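Local coordinates for protein nicastrin (Dictyostelium purpureum, PDB 4R12) that probably serves as an essential, substrate-recruiting subunit of gamma-secretase, the intramembrane protease complex that cleaves Notch receptors and the amyloid precursor protein, at residues 243-248 with 506-511; 332-335 with 340-343; 379-384 with 401-406; 455-460 with 466-471. All coordinates share one frame; numbering follows the deposited sequence.

Contact 1: residues 243-248 with 506-511; sequences TLLSVI and HRLLYS
L245 and L509 mark where the two helical backbones come nearest, with 7.0 Å between their CA atoms, and the short axes of 243-248 and 506-511 run in much the same sense, at 23° to each other. The motif is near-parallel helix packing: it joins helix 234-252, part of the large lobe related in sequence to zinc exopeptidases, to helix 500-512, far along the chain. An axis separation of 10.7 Å and a buried surface of 170 Å² indicate a modest interface, and each of its three contacts brings one methyl carbon against another. L245 divides its branches between two partners. Its CD1 goes to L508 CD2 at 4.1 Å, while its CD2 reaches L509 CD1 at the same distance of 4.1 Å. L245 and L509 cross at about a right angle, so a branch of one lies across the other. L509 departs from its helix to the side, but with CG anti to the backbone N (chi1 -180°) its CD1 methyl is carried over to meet both L245 and I248. I248 likewise lies crosswise to L509. The four residues are buried, and F267 of strand 262-268 touches both L245 and L509, closing one flank of the pair; F462 of helix 452-463 also packs on L245. Polar groups nearby are satisfied elsewhere: S246 OG by V242 O in its own helix, Y510 OH by V539 O. Among the pairs across the contact, the tightest is I248 CD1 against L509 CD1, 3.6 Å apart, with I248 CG2 farther from the same methyl at 4.2 Å.

Contact 2: residues 332-335 with 340-343; sequences QLDK and YSLY
Q332 and S341 form the antiparallel hydrogen-bonded pair of a short beta hairpin, next to the non-hydrogen-bonded pair of L333 and Y340. Two backbone bonds join the first pair. S341 N gives a short bond to Q332 O, 2.6 Å and fairly straight at 159°; the return bond from Q332 N to S341 O is longer, at 3.3 Å. A 121° angle between the short strand axes shows how far this pairing departs from an ideal antiparallel ladder. Q332 O is shared further: Y340 CA makes a CA-H...O contact with it at 3.2 Å, and a water donates to it while hydrogen-bonding S341 OG at 2.6 Å, so the water bridges the two strands. The apolar part lies on the face carrying L333 and Y340. There L333 CD1 sits over the Y340 ring, 4.3 Å from its centroid and 18° off the normal, a CH-pi contact displaced toward the rim, and L333 CB meets Y340 CE1 at 3.8 Å. With CG anti to its backbone N, L333 places CD1, rather than the whole isobutyl group, over that ring. Replacing Y340 by an alanine would probably strip L333 of the ring face it rests on and leave its CD1 methyl more free to turn. The polar ends find partners outside the paired segments: D334 OD2 makes a salt bridge to K373 NZ, and Q332 NE2 bonds R330 O. Strand 339-347 ties the hairpin to its neighbours in the large lobe, pairing in parallel with 370-374 through Y340 and L342, and antiparallel with 397-401, where Y343 bonds T401.

Contact 3: residues 379-384 with 401-406; sequences ELPPSS and TDHDYK
P381 and H403 meet at the centre of this small contact, in which the loop after strand 370-374 touches the loop leaving strand 397-401, within the large lobe. P381 CB lies 4.0 Å from H403 CE1, near the ring plane and at its edge. Beside it P381 CG approaches T401 CG2 at 4.3 Å, and these two pairs make up the close part of the 80 Å² buried. Elsewhere the loops stand well apart: even the nearest CA atoms, those of P381 and Y405, are 8.1 Å from each other, and toward D404 and K406 the second loop becomes more exposed. H403 is held largely by its own loop, with H345 NE2 of strand 339-347 bonding both T401 OG1 and H403 O. T401 OG1 accepts from H403 N at 3.1 Å and 167°, an ST turn. CG of H403 lies between the backbone N and carbonyl carbon (chi1 57°), folding the ring back so that ND1 donates to Y405 O at 2.7 Å, a partner 27° out of the ring plane. A leucine at H403 would probably leave Y405 O without this donor and set that part of the loop free to shift. Chemically, then, the two loops touch only through carbon, while the hydrogen bonds described shape the second loop and tie it to strand 339-347.

Contact 4: residues 455-460 with 466-471; sequences INILYP and ITCFNI
C468 and L458 are brought together by their first torsions: SG of C468 lies between its backbone N and carbonyl carbon (chi1 71°), while L458 carries CG anti to its backbone N (chi1 -171°), so CD1 stands 4.1 Å from that sulfur. The same SG is joined to C461, an intrachain disulfide that closes a short loop, tying the chain that leaves helix 452-463 back to the end of that helix. CA atoms of I457 and C468, 6.7 Å apart, give the nearest backbone approach, and 199 Å² is buried in all. I457 points at the loop. Its CG2, the branch anti to the backbone N, does the touching: C468 CB is 3.6 Å away and F469 CE2 is 3.9 Å away, with F469 CZ almost as near. One methyl thus touches both the cysteine and the phenylalanine. F469 has a left-handed backbone (phi 54°), unlike C468 just before it, and its side chain, starting off to the flank, ends against I457 and crosses it obliquely. Past Y459 the helix is kinked, P460 N having no bond to the preceding turn, shortly before C461. The inner side of the contact is covered by other helices: L508 of helix 500-512 touches F469, and V242 of helix 234-252 packs on L458. At the ring itself, L458 CD1 arrives near the plane of F469, at its edge, 4.4 Å from CE2.

In the fold
Contacts 1 and 4 form one continuous apolar region, their centres 12 Å apart: L245 CB lies 3.7 Å from L458 CD2, and L508 CD2 is 4.0 Å from L458 CD1, so the helix and returning loop of contact 4 flank the helix pair of contact 1. Contacts 2 and 3 form a second group, centres 15 Å apart, linked where Y343 N lies 2.6 Å from T401 O, a probable hydrogen bond. The groups do not touch; the nearest atoms between them, those of contacts 1 and 2, are about 8 Å apart. Contact 3 follows the C-terminal end of strand 397-401, the end at which related zinc exopeptidases carry their metal site. The side chain of Y340 in contact 2 is about 13 Å from a bound N-acetylglucosamine.

Contact 1: residues 243-248 with 506-511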
# COMPACT_ATOMS: atom_id res chain seq x y z
N THR A 243 -12.48 -4.36 -3.11
CA THR A 243 -13.77 -4.51 -2.43
C THR A 243 -14.47 -3.18 -2.29
O THR A 243 -15.62 -3.02 -2.73
CB THR A 243 -13.59 -5.14 -1.03
OG1 THR A 243 -13.03 -6.45 -1.15
CG2 THR A 243 -14.94 -5.22 -0.31
N LEU A 244 -13.80 -2.21 -1.68
CA LEU A 244 -14.45 -0.92 -1.41
C LEU A 244 -14.78 -0.15 -2.70
O LEU A 244 -15.86 0.45 -2.80
CB LEU A 244 -13.60 -0.06 -0.50
CG LEU A 244 -14.33 1.19 0.01
CD1 LEU A 244 -15.67 0.78 0.66
CD2 LEU A 244 -13.44 1.93 1.02
N LEU A 245 -13.90 -0.18 -3.69
CA LEU A 245 -14.25 0.42 -4.97
C LEU A 245 -15.46 -0.28 -5.60
O LEU A 245 -16.31 0.37 -6.20
CB LEU A 245 -13.06 0.41 -5.96
CG LEU A 245 -11.93 1.39 -5.59
CD1 LEU A 245 -10.66 1.08 -6.40
CD2 LEU A 245 -12.36 2.84 -5.83
N SER A 246 -15.55 -1.60 -5.44
CA SER A 246 -16.65 -2.36 -6.02
C SER A 246 -17.96 -2.12 -5.24
O SER A 246 -19.05 -2.08 -5.83
CB SER A 246 -16.32 -3.86 -6.07
OG SER A 246 -15.14 -4.07 -6.85
N VAL A 247 -17.84 -1.93 -3.94
CA VAL A 247 -18.95 -1.49 -3.10
C VAL A 247 -19.48 -0.13 -3.58
O VAL A 247 -20.68 0.07 -3.74
CB VAL A 247 -18.53 -1.39 -1.61
CG1 VAL A 247 -19.51 -0.53 -0.81
CG2 VAL A 247 -18.42 -2.79 -0.99
N ILE A 248 -18.56 0.81 -3.81
CA ILE A 248 -18.89 2.16 -4.27
C ILE A 248 -19.55 2.09 -5.65
O ILE A 248 -20.61 2.69 -5.90
CB ILE A 248 -17.63 3.05 -4.29
CG1 ILE A 248 -17.17 3.30 -2.85
CG2 ILE A 248 -17.92 4.38 -4.96
CD1 ILE A 248 -15.81 3.91 -2.72
N HIS A 506 -7.53 7.43 -7.86
CA HIS A 506 -8.17 8.75 -7.86
C HIS A 506 -9.14 8.94 -9.05
O HIS A 506 -10.30 9.29 -8.86
CB HIS A 506 -7.10 9.85 -7.88
CG HIS A 506 -7.64 11.24 -7.99
ND1 HIS A 506 -7.03 12.21 -8.75
CD2 HIS A 506 -8.72 11.83 -7.42
CE1 HIS A 506 -7.71 13.34 -8.66
NE2 HIS A 506 -8.74 13.13 -7.86
N ARG A 507 -8.66 8.71 -10.25
CA ARG A 507 -9.49 8.96 -11.44
C ARG A 507 -10.67 7.99 -11.52
O ARG A 507 -11.77 8.36 -11.98
CB ARG A 507 -8.65 8.88 -12.70
CG ARG A 507 -7.48 9.86 -12.80
CD ARG A 507 -7.85 11.17 -13.47
NE ARG A 507 -8.32 10.99 -14.84
CZ ARG A 507 -8.83 11.97 -15.58
NH1 ARG A 507 -8.93 13.19 -15.06
NH2 ARG A 507 -9.24 11.75 -16.83
N LEU A 508 -10.46 6.75 -11.08
CA LEU A 508 -11.54 5.76 -11.08
C LEU A 508 -12.61 6.10 -10.03
O LEU A 508 -13.80 6.10 -10.34
CB LEU A 508 -10.97 4.36 -10.85
CG LEU A 508 -11.98 3.22 -10.79
CD1 LEU A 508 -12.73 3.09 -12.14
CD2 LEU A 508 -11.29 1.89 -10.40
N LEU A 509 -12.18 6.41 -8.81
CA LEU A 509 -13.11 6.78 -7.73
C LEU A 509 -13.89 8.05 -8.10
O LEU A 509 -15.10 8.12 -7.90
CB LEU A 509 -12.36 7.01 -6.41
CG LEU A 509 -13.17 7.41 -5.17
CD1 LEU A 509 -14.24 6.37 -4.88
CD2 LEU A 509 -12.27 7.57 -3.95
N TYR A 510 -13.17 9.04 -8.63
CA TYR A 510 -13.79 10.28 -9.08
C TYR A 510 -14.90 9.98 -10.10
O TYR A 510 -16.01 10.49 -10.00
CB TYR A 510 -12.72 11.20 -9.70
CG TYR A 510 -13.19 12.62 -10.00
CD1 TYR A 510 -13.95 12.89 -11.15
CD2 TYR A 510 -12.87 13.68 -9.15
CE1 TYR A 510 -14.39 14.19 -11.42
CE2 TYR A 510 -13.30 14.97 -9.42
CZ TYR A 510 -14.06 15.22 -10.56
OH TYR A 510 -14.48 16.50 -10.83
N SER A 511 -14.59 9.13 -11.07
CA SER A 511 -15.54 8.80 -12.12
C SER A 511 -16.77 8.03 -11.60
O SER A 511 -17.90 8.35 -11.96
CB SER A 511 -14.85 7.98 -13.22
OG SER A 511 -15.78 7.60 -14.20

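Contact 2: residues 332-335 with 340-343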
# COMPACT_ATOMS: atom_id res chain seq x y z
N GLN A 332 -11.38 -17.11 7.08
CA GLN A 332 -11.09 -18.47 7.54
C GLN A 332 -12.29 -19.40 7.48
O GLN A 332 -13.35 -19.07 8.00
CB GLN A 332 -10.59 -18.43 8.99
CG GLN A 332 -9.35 -17.62 9.20
CD GLN A 332 -8.16 -18.23 8.49
OE1 GLN A 332 -7.50 -19.13 9.02
NE2 GLN A 332 -7.89 -17.76 7.28
N LEU A 333 -12.12 -20.56 6.87
CA LEU A 333 -13.19 -21.54 6.80
C LEU A 333 -13.58 -22.06 8.19
O LEU A 333 -12.74 -22.53 8.95
CB LEU A 333 -12.78 -22.70 5.90
CG LEU A 333 -13.83 -23.79 5.72
CD1 LEU A 333 -15.14 -23.22 5.19
CD2 LEU A 333 -13.27 -24.84 4.77
N ASP A 334 -14.86 -21.96 8.52
CA ASP A 334 -15.39 -22.56 9.75
C ASP A 334 -16.06 -23.87 9.36
O ASP A 334 -17.05 -23.87 8.63
CB ASP A 334 -16.38 -21.61 10.44
CG ASP A 334 -16.89 -22.14 11.79
OD1 ASP A 334 -16.96 -23.36 12.00
OD2 ASP A 334 -17.25 -21.30 12.65
N LYS A 335 -15.53 -24.99 9.85
CA LYS A 335 -16.05 -26.31 9.46
C LYS A 335 -17.48 -26.54 9.96
O LYS A 335 -18.25 -27.28 9.34
CB LYS A 335 -15.14 -27.43 9.96
CG LYS A 335 -14.00 -27.79 9.00
CD LYS A 335 -13.58 -29.25 9.14
CE LYS A 335 -12.23 -29.40 9.84
NZ LYS A 335 -11.84 -30.83 10.00
N TYR A 340 -16.97 -18.85 5.74
CA TYR A 340 -15.68 -18.22 6.00
C TYR A 340 -15.86 -17.08 7.00
O TYR A 340 -16.79 -16.28 6.85
CB TYR A 340 -15.07 -17.69 4.70
CG TYR A 340 -14.74 -18.77 3.70
CD1 TYR A 340 -13.55 -19.49 3.79
CD2 TYR A 340 -15.61 -19.07 2.67
CE1 TYR A 340 -13.25 -20.48 2.88
CE2 TYR A 340 -15.31 -20.06 1.74
CZ TYR A 340 -14.13 -20.76 1.86
OH TYR A 340 -13.83 -21.75 0.94
N SER A 341 -14.98 -16.99 7.99
CA SER A 341 -15.13 -15.99 9.05
C SER A 341 -14.35 -14.72 8.80
O SER A 341 -13.15 -14.77 8.50
CB SER A 341 -14.68 -16.57 10.40
OG SER A 341 -15.34 -17.78 10.69
N LEU A 342 -15.03 -13.58 8.95
CA LEU A 342 -14.35 -12.31 9.12
C LEU A 342 -14.55 -11.88 10.55
O LEU A 342 -15.56 -12.23 11.16
CB LEU A 342 -14.88 -11.24 8.15
CG LEU A 342 -14.54 -11.45 6.67
CD1 LEU A 342 -15.24 -10.39 5.79
CD2 LEU A 342 -13.01 -11.45 6.43
N TYR A 343 -13.61 -11.12 11.08
CA TYR A 343 -13.58 -10.80 12.50
C TYR A 343 -13.81 -9.32 12.72
O TYR A 343 -13.31 -8.48 11.98
CB TYR A 343 -12.25 -11.25 13.11
CG TYR A 343 -12.17 -12.75 13.20
CD1 TYR A 343 -11.70 -13.51 12.13
CD2 TYR A 343 -12.62 -13.42 14.33
CE1 TYR A 343 -11.65 -14.90 12.20
CE2 TYR A 343 -12.58 -14.80 14.42
CZ TYR A 343 -12.09 -15.53 13.35
OH TYR A 343 -12.05 -16.90 13.45
O HOH W 1 -13.38 -19.47 11.19

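Contact 3: residues 379-384 with 401-406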
# COMPACT_ATOMS: atom_id res chain seq x y z
N GLU A 379 -6.86 -5.59 22.47
CA GLU A 379 -6.25 -4.47 21.77
C GLU A 379 -6.66 -4.55 20.30
O GLU A 379 -6.70 -5.64 19.73
CB GLU A 379 -4.72 -4.50 21.89
CG GLU A 379 -4.17 -4.38 23.30
CD GLU A 379 -2.65 -4.32 23.32
OE1 GLU A 379 -2.04 -4.28 22.22
OE2 GLU A 379 -2.06 -4.31 24.42
N LEU A 380 -6.99 -3.41 19.70
CA LEU A 380 -7.17 -3.37 18.25
C LEU A 380 -5.87 -3.76 17.54
O LEU A 380 -4.79 -3.51 18.06
CB LEU A 380 -7.59 -1.97 17.79
CG LEU A 380 -9.00 -1.45 18.03
CD1 LEU A 380 -9.14 -0.18 17.24
CD2 LEU A 380 -10.07 -2.45 17.59
N PRO A 381 -5.99 -4.38 16.36
CA PRO A 381 -4.80 -4.65 15.53
C PRO A 381 -4.33 -3.36 14.88
O PRO A 381 -5.09 -2.39 14.91
CB PRO A 381 -5.32 -5.63 14.48
CG PRO A 381 -6.77 -5.27 14.32
CD PRO A 381 -7.23 -4.84 15.71
N PRO A 382 -3.11 -3.33 14.34
CA PRO A 382 -2.65 -2.13 13.63
C PRO A 382 -3.67 -1.70 12.58
O PRO A 382 -4.01 -2.50 11.71
CB PRO A 382 -1.35 -2.58 12.96
CG PRO A 382 -0.89 -3.74 13.73
CD PRO A 382 -2.12 -4.42 14.27
N SER A 383 -4.18 -0.48 12.70
CA SER A 383 -5.26 -0.03 11.83
C SER A 383 -5.33 1.48 11.81
O SER A 383 -4.94 2.15 12.77
CB SER A 383 -6.60 -0.61 12.28
OG SER A 383 -6.85 -0.28 13.64
N SER A 384 -5.85 2.01 10.71
CA SER A 384 -6.00 3.45 10.51
C SER A 384 -6.98 4.07 11.49
O SER A 384 -6.92 5.29 11.74
CB SER A 384 -6.45 3.72 9.07
OG SER A 384 -5.41 3.37 8.17
N THR A 401 -11.51 -7.56 9.81
CA THR A 401 -10.31 -8.28 9.37
C THR A 401 -10.62 -9.75 9.15
O THR A 401 -11.72 -10.22 9.45
CB THR A 401 -9.14 -8.19 10.41
OG1 THR A 401 -9.34 -9.17 11.43
CG2 THR A 401 -9.05 -6.81 11.04
N ASP A 402 -9.62 -10.49 8.68
CA ASP A 402 -9.76 -11.93 8.47
C ASP A 402 -9.05 -12.74 9.55
O ASP A 402 -8.74 -13.92 9.34
CB ASP A 402 -9.25 -12.34 7.09
CG ASP A 402 -7.83 -11.91 6.83
OD1 ASP A 402 -7.10 -11.57 7.80
OD2 ASP A 402 -7.44 -11.90 5.63
N HIS A 403 -8.79 -12.12 10.70
CA HIS A 403 -8.11 -12.82 11.78
C HIS A 403 -8.62 -12.39 13.15
O HIS A 403 -8.98 -11.23 13.37
CB HIS A 403 -6.60 -12.58 11.70
CG HIS A 403 -6.24 -11.12 11.74
ND1 HIS A 403 -5.80 -10.49 12.89
CD2 HIS A 403 -6.30 -10.17 10.78
CE1 HIS A 403 -5.59 -9.21 12.63
NE2 HIS A 403 -5.88 -8.99 11.36
N ASP A 404 -8.61 -13.33 14.09
CA ASP A 404 -8.91 -13.01 15.48
C ASP A 404 -7.67 -12.36 16.10
O ASP A 404 -7.67 -11.16 16.40
CB ASP A 404 -9.32 -14.27 16.25
CG ASP A 404 -9.40 -14.05 17.77
OD1 ASP A 404 -9.60 -12.88 18.19
OD2 ASP A 404 -9.26 -15.03 18.52
N TYR A 405 -6.61 -13.15 16.27
CA TYR A 405 -5.34 -12.60 16.75
C TYR A 405 -4.29 -12.62 15.62
O TYR A 405 -4.26 -11.72 14.78
CB TYR A 405 -4.87 -13.37 18.00
CG TYR A 405 -3.58 -12.88 18.63
CD1 TYR A 405 -3.04 -11.64 18.29
CD2 TYR A 405 -2.89 -13.66 19.56
CE1 TYR A 405 -1.85 -11.20 18.86
CE2 TYR A 405 -1.70 -13.23 20.13
CZ TYR A 405 -1.18 -11.99 19.77
OH TYR A 405 -0.00 -11.55 20.32
N LYS A 406 -3.44 -13.65 15.60
CA LYS A 406 -2.39 -13.80 14.58
C LYS A 406 -2.95 -13.61 13.15
O LYS A 406 -3.98 -14.18 12.79
CB LYS A 406 -1.74 -15.19 14.72
CG LYS A 406 -0.88 -15.65 13.55
CD LYS A 406 -0.27 -17.05 13.81
CE LYS A 406 0.74 -17.42 12.70
NZ LYS A 406 1.80 -18.36 13.17

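Contact 4: residues 455-460 with 466-471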
# COMPACT_ATOMS: atom_id res chain seq x y z
N ILE A 455 -16.35 -5.76 -10.86
CA ILE A 455 -15.56 -6.63 -9.96
C ILE A 455 -14.58 -7.49 -10.78
O ILE A 455 -13.38 -7.57 -10.48
CB ILE A 455 -16.50 -7.55 -9.09
CG1 ILE A 455 -17.26 -6.72 -8.05
CG2 ILE A 455 -15.70 -8.66 -8.40
CD1 ILE A 455 -18.47 -7.46 -7.39
N ASN A 456 -15.08 -8.10 -11.84
CA ASN A 456 -14.28 -9.03 -12.63
C ASN A 456 -13.15 -8.35 -13.41
O ASN A 456 -12.17 -9.00 -13.79
CB ASN A 456 -15.18 -9.81 -13.60
CG ASN A 456 -16.13 -10.73 -12.87
OD1 ASN A 456 -15.91 -11.09 -11.71
ND2 ASN A 456 -17.21 -11.12 -13.55
N ILE A 457 -13.29 -7.06 -13.66
CA ILE A 457 -12.20 -6.30 -14.27
C ILE A 457 -11.20 -5.83 -13.21
O ILE A 457 -9.97 -6.00 -13.36
CB ILE A 457 -12.74 -5.07 -15.04
CG1 ILE A 457 -13.45 -5.52 -16.32
CG2 ILE A 457 -11.59 -4.10 -15.39
CD1 ILE A 457 -14.28 -4.42 -16.92
N LEU A 458 -11.72 -5.25 -12.13
CA LEU A 458 -10.85 -4.60 -11.14
C LEU A 458 -10.03 -5.58 -10.31
O LEU A 458 -8.88 -5.30 -9.97
CB LEU A 458 -11.67 -3.71 -10.21
CG LEU A 458 -10.80 -2.83 -9.31
CD1 LEU A 458 -9.98 -1.89 -10.12
CD2 LEU A 458 -11.64 -2.04 -8.31
N TYR A 459 -10.61 -6.73 -9.98
CA TYR A 459 -9.92 -7.68 -9.10
C TYR A 459 -8.58 -8.16 -9.68
O TYR A 459 -7.53 -7.97 -9.05
CB TYR A 459 -10.85 -8.85 -8.77
CG TYR A 459 -10.21 -9.90 -7.90
CD1 TYR A 459 -9.85 -9.62 -6.59
CD2 TYR A 459 -9.99 -11.18 -8.38
CE1 TYR A 459 -9.27 -10.60 -5.77
CE2 TYR A 459 -9.41 -12.16 -7.58
CZ TYR A 459 -9.06 -11.86 -6.27
OH TYR A 459 -8.49 -12.85 -5.49
N PRO A 460 -8.58 -8.73 -10.91
CA PRO A 460 -7.27 -9.06 -11.48
C PRO A 460 -6.41 -7.83 -11.77
O PRO A 460 -5.18 -7.93 -11.72
CB PRO A 460 -7.60 -9.78 -12.80
CG PRO A 460 -9.05 -9.68 -12.99
CD PRO A 460 -9.69 -8.99 -11.85
N ILE A 466 -2.01 -4.67 -13.79
CA ILE A 466 -2.73 -3.42 -13.62
C ILE A 466 -2.95 -2.71 -14.98
O ILE A 466 -2.53 -1.58 -15.22
CB ILE A 466 -2.01 -2.52 -12.58
CG1 ILE A 466 -2.87 -1.31 -12.21
CG2 ILE A 466 -0.58 -2.16 -13.03
CD1 ILE A 466 -2.51 -0.69 -10.87
N THR A 467 -3.68 -3.38 -15.86
CA THR A 467 -3.91 -2.88 -17.21
C THR A 467 -5.33 -2.33 -17.43
O THR A 467 -5.68 -1.91 -18.54
CB THR A 467 -3.63 -4.00 -18.22
OG1 THR A 467 -4.44 -5.14 -17.90
CG2 THR A 467 -2.13 -4.40 -18.17
N CYS A 468 -6.15 -2.32 -16.38
CA CYS A 468 -7.56 -1.94 -16.50
C CYS A 468 -7.77 -0.42 -16.49
O CYS A 468 -6.95 0.32 -15.94
CB CYS A 468 -8.39 -2.56 -15.38
SG CYS A 468 -8.08 -1.84 -13.73
N PHE A 469 -8.86 0.01 -17.11
CA PHE A 469 -9.32 1.40 -17.08
C PHE A 469 -8.29 2.42 -17.51
O PHE A 469 -8.30 3.56 -17.05
CB PHE A 469 -9.83 1.76 -15.68
CG PHE A 469 -11.02 0.95 -15.27
CD1 PHE A 469 -12.17 0.95 -16.05
CD2 PHE A 469 -10.98 0.16 -14.14
CE1 PHE A 469 -13.27 0.19 -15.70
CE2 PHE A 469 -12.07 -0.59 -13.77
CZ PHE A 469 -13.22 -0.58 -14.56
N ASN A 470 -7.41 2.02 -18.41
CA ASN A 470 -6.40 2.96 -18.86
C ASN A 470 -7.03 4.09 -19.68
O ASN A 470 -6.41 5.14 -19.84
CB ASN A 470 -5.32 2.23 -19.67
CG ASN A 470 -4.12 3.11 -19.94
OD1 ASN A 470 -3.89 3.54 -21.06
ND2 ASN A 470 -3.34 3.38 -18.89
N ILE A 471 -8.26 3.89 -20.14
CA ILE A 471 -9.01 4.94 -20.84
C ILE A 471 -9.20 6.17 -19.94
O ILE A 471 -9.40 7.28 -20.44
CB ILE A 471 -10.40 4.45 -21.32
CG1 ILE A 471 -10.99 5.41 -22.35
CG2 ILE A 471 -11.36 4.24 -20.15
CD1 ILE A 471 -12.25 4.90 -23.03